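Local structure of glycosyl hydrolase, family 31/fibronectin type III domain protein (4LKS) at residues A[139-144]-A[162-167]. The protein binds galactose through this family 32 carbohydrate-binding module, which probably directs the parent glycoside hydrolase to galactose-bearing glycans. Numbering follows the deposited sequence.
Sequences QYLRFT and LVFYGK
Leu141 and Phe164 meet in the core of a beta sandwich, one from each sheet. Strand 140-148 is the middle strand of the five-stranded sheet. Strand 158-166 belongs to the four-stranded sheet that packs against it. The CA atoms of Leu141 and Phe164 are 9.7 Å apart, so the two strands touch through side chains and not through their backbones.

Leu141 can be followed outward from its backbone. Its CB points at the other sheet and comes up to the edge of the Phe164 ring, in the ring plane, 3.7 Å from CE2. The same CB lies 4.2 Å from CZ of Phe164. Next along, Leu141 CG is 4.2 Å from Phe164 CE2. CG stands anti to the backbone N (chi1 -176°), and from there the CD1 branch reaches to 3.9 Å from Phe164 CE2. The other methyl, Leu141 CD2, stays farther off, 4.3 Å from Phe164 CZ. One ring corner thus meets three successive carbons of the leucine. Ile97 and Thr99 of strand 95-100 also touch Leu141, as does Ile79 of strand 73-82.

Two residues along, Phe143 meets Leu162. Here the aromatic ring belongs to the five-stranded sheet, and it offers a face: Leu162 CD2 sits over it, 4.4 Å from Phe143 CD2. This second touch is looser. Ile79 packs on Phe143 as well.

All four side chains are buried and hydrocarbon. The contact therefore rests on van der Waals packing and exclusion of water, and it joins the two sheets of this F5/8 type C (discoidin-like) sandwich through their shared apolar core.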
loop_
_atom_site.group_PDB
_atom_site.type_symbol
_atom_site.label_atom_id
_atom_site.label_comp_id
_atom_site.label_asym_id
_atom_site.label_seq_id
_atom_site.Cartn_x
_atom_site.Cartn_y
_atom_site.Cartn_z
ATOM N N GLN A 139 6.853 13.969 -0.531
ATOM C CA GLN A 139 7.951 13.127 -1.006
ATOM C C GLN A 139 7.955 11.770 -0.291
ATOM O O GLN A 139 8.665 10.847 -0.677
ATOM C CB GLN A 139 9.309 13.823 -0.852
ATOM C CG GLN A 139 10.440 13.010 -1.468
ATOM C CD GLN A 139 11.758 13.749 -1.558
ATOM O OE1 GLN A 139 11.929 14.823 -0.980
ATOM N NE2 GLN A 139 12.705 13.163 -2.282
ATOM N N TYR A 140 7.156 11.654 0.763
ATOM C CA TYR A 140 7.038 10.382 1.483
ATOM C C TYR A 140 5.574 10.082 1.718
ATOM O O TYR A 140 4.786 10.981 2.049
ATOM C CB TYR A 140 7.760 10.453 2.840
ATOM C CG TYR A 140 9.212 10.843 2.735
ATOM C CD1 TYR A 140 9.585 12.187 2.643
ATOM C CD2 TYR A 140 10.205 9.877 2.730
ATOM C CE1 TYR A 140 10.916 12.551 2.538
ATOM C CE2 TYR A 140 11.533 10.229 2.624
ATOM C CZ TYR A 140 11.880 11.565 2.530
ATOM O OH TYR A 140 13.210 11.905 2.423
ATOM N N LEU A 141 5.207 8.813 1.572
ATOM C CA LEU A 141 3.861 8.376 1.894
ATOM C C LEU A 141 3.962 7.138 2.767
ATOM O O LEU A 141 4.626 6.176 2.404
ATOM C CB LEU A 141 3.056 8.085 0.609
ATOM C CG LEU A 141 1.580 7.703 0.814
ATOM C CD1 LEU A 141 0.668 8.258 -0.301
ATOM C CD2 LEU A 141 1.404 6.187 0.955
ATOM N N ARG A 142 3.303 7.182 3.916
ATOM C CA ARG A 142 3.218 6.040 4.811
ATOM C C ARG A 142 1.829 5.415 4.713
ATOM O O ARG A 142 0.806 6.061 4.967
ATOM C CB ARG A 142 3.545 6.452 6.248
ATOM C CG ARG A 142 3.531 5.282 7.234
ATOM C CD ARG A 142 4.313 5.586 8.505
ATOM N NE ARG A 142 3.699 6.645 9.311
ATOM C CZ ARG A 142 4.329 7.293 10.291
ATOM N NH1 ARG A 142 5.590 7.002 10.579
ATOM N NH2 ARG A 142 3.695 8.235 10.981
ATOM N N PHE A 143 1.821 4.145 4.320
ATOM C CA PHE A 143 0.599 3.371 4.125
ATOM C C PHE A 143 0.492 2.363 5.263
ATOM O O PHE A 143 1.368 1.509 5.423
ATOM C CB PHE A 143 0.658 2.662 2.766
ATOM C CG PHE A 143 -0.562 1.829 2.444
ATOM C CD1 PHE A 143 -1.708 2.413 1.929
ATOM C CD2 PHE A 143 -0.555 0.456 2.648
ATOM C CE1 PHE A 143 -2.837 1.639 1.630
ATOM C CE2 PHE A 143 -1.672 -0.315 2.346
ATOM C CZ PHE A 143 -2.806 0.275 1.830
ATOM N N THR A 144 -0.564 2.482 6.065
ATOM C CA THR A 144 -0.743 1.654 7.255
ATOM C C THR A 144 -1.905 0.711 7.062
ATOM O O THR A 144 -2.976 1.130 6.660
ATOM C CB THR A 144 -1.019 2.526 8.483
ATOM O OG1 THR A 144 0.091 3.405 8.686
ATOM C CG2 THR A 144 -1.220 1.655 9.727
ATOM N N LEU A 162 2.005 -0.694 -4.904
ATOM C CA LEU A 162 1.394 0.605 -4.647
ATOM C C LEU A 162 1.748 1.475 -5.850
ATOM O O LEU A 162 2.935 1.649 -6.181
ATOM C CB LEU A 162 1.943 1.219 -3.364
ATOM C CG LEU A 162 1.689 0.420 -2.089
ATOM C CD1 LEU A 162 2.497 1.012 -0.941
ATOM C CD2 LEU A 162 0.205 0.409 -1.718
ATOM N N VAL A 163 0.731 2.002 -6.516
ATOM C CA VAL A 163 0.902 2.832 -7.707
ATOM C C VAL A 163 0.569 4.268 -7.317
ATOM O O VAL A 163 -0.440 4.504 -6.662
ATOM C CB VAL A 163 -0.031 2.364 -8.850
ATOM C CG1 VAL A 163 0.182 3.215 -10.107
ATOM C CG2 VAL A 163 0.171 0.859 -9.146
ATOM N N PHE A 164 1.403 5.222 -7.712
ATOM C CA PHE A 164 1.242 6.607 -7.309
ATOM C C PHE A 164 0.843 7.483 -8.478
ATOM O O PHE A 164 1.327 7.289 -9.602
ATOM C CB PHE A 164 2.565 7.129 -6.724
ATOM C CG PHE A 164 2.868 6.618 -5.345
ATOM C CD1 PHE A 164 3.158 5.278 -5.129
ATOM C CD2 PHE A 164 2.872 7.480 -4.264
ATOM C CE1 PHE A 164 3.427 4.808 -3.845
ATOM C CE2 PHE A 164 3.145 7.015 -2.977
ATOM C CZ PHE A 164 3.422 5.682 -2.775
ATOM N N TYR A 165 -0.033 8.442 -8.207
ATOM C CA TYR A 165 -0.465 9.421 -9.203
ATOM C C TYR A 165 -0.237 10.843 -8.719
ATOM O O TYR A 165 -0.750 11.262 -7.665
ATOM C CB TYR A 165 -1.955 9.281 -9.512
ATOM C CG TYR A 165 -2.362 7.946 -10.069
ATOM C CD1 TYR A 165 -2.518 6.842 -9.237
ATOM C CD2 TYR A 165 -2.611 7.786 -11.430
ATOM C CE1 TYR A 165 -2.912 5.607 -9.751
ATOM C CE2 TYR A 165 -3.010 6.560 -11.942
ATOM C CZ TYR A 165 -3.153 5.478 -11.096
ATOM O OH TYR A 165 -3.555 4.259 -11.595
ATOM N N GLY A 166 0.488 11.612 -9.522
ATOM C CA GLY A 166 0.704 13.006 -9.212
ATOM C C GLY A 166 1.592 13.682 -10.227
ATOM O O GLY A 166 1.952 13.086 -11.252
ATOM N N LYS A 167 1.950 14.931 -9.941
ATOM C CA LYS A 167 2.836 15.656 -10.850
ATOM C C LYS A 167 3.835 16.491 -10.076
ATOM O O LYS A 167 3.503 16.999 -9.010
ATOM C CB LYS A 167 2.027 16.554 -11.795
#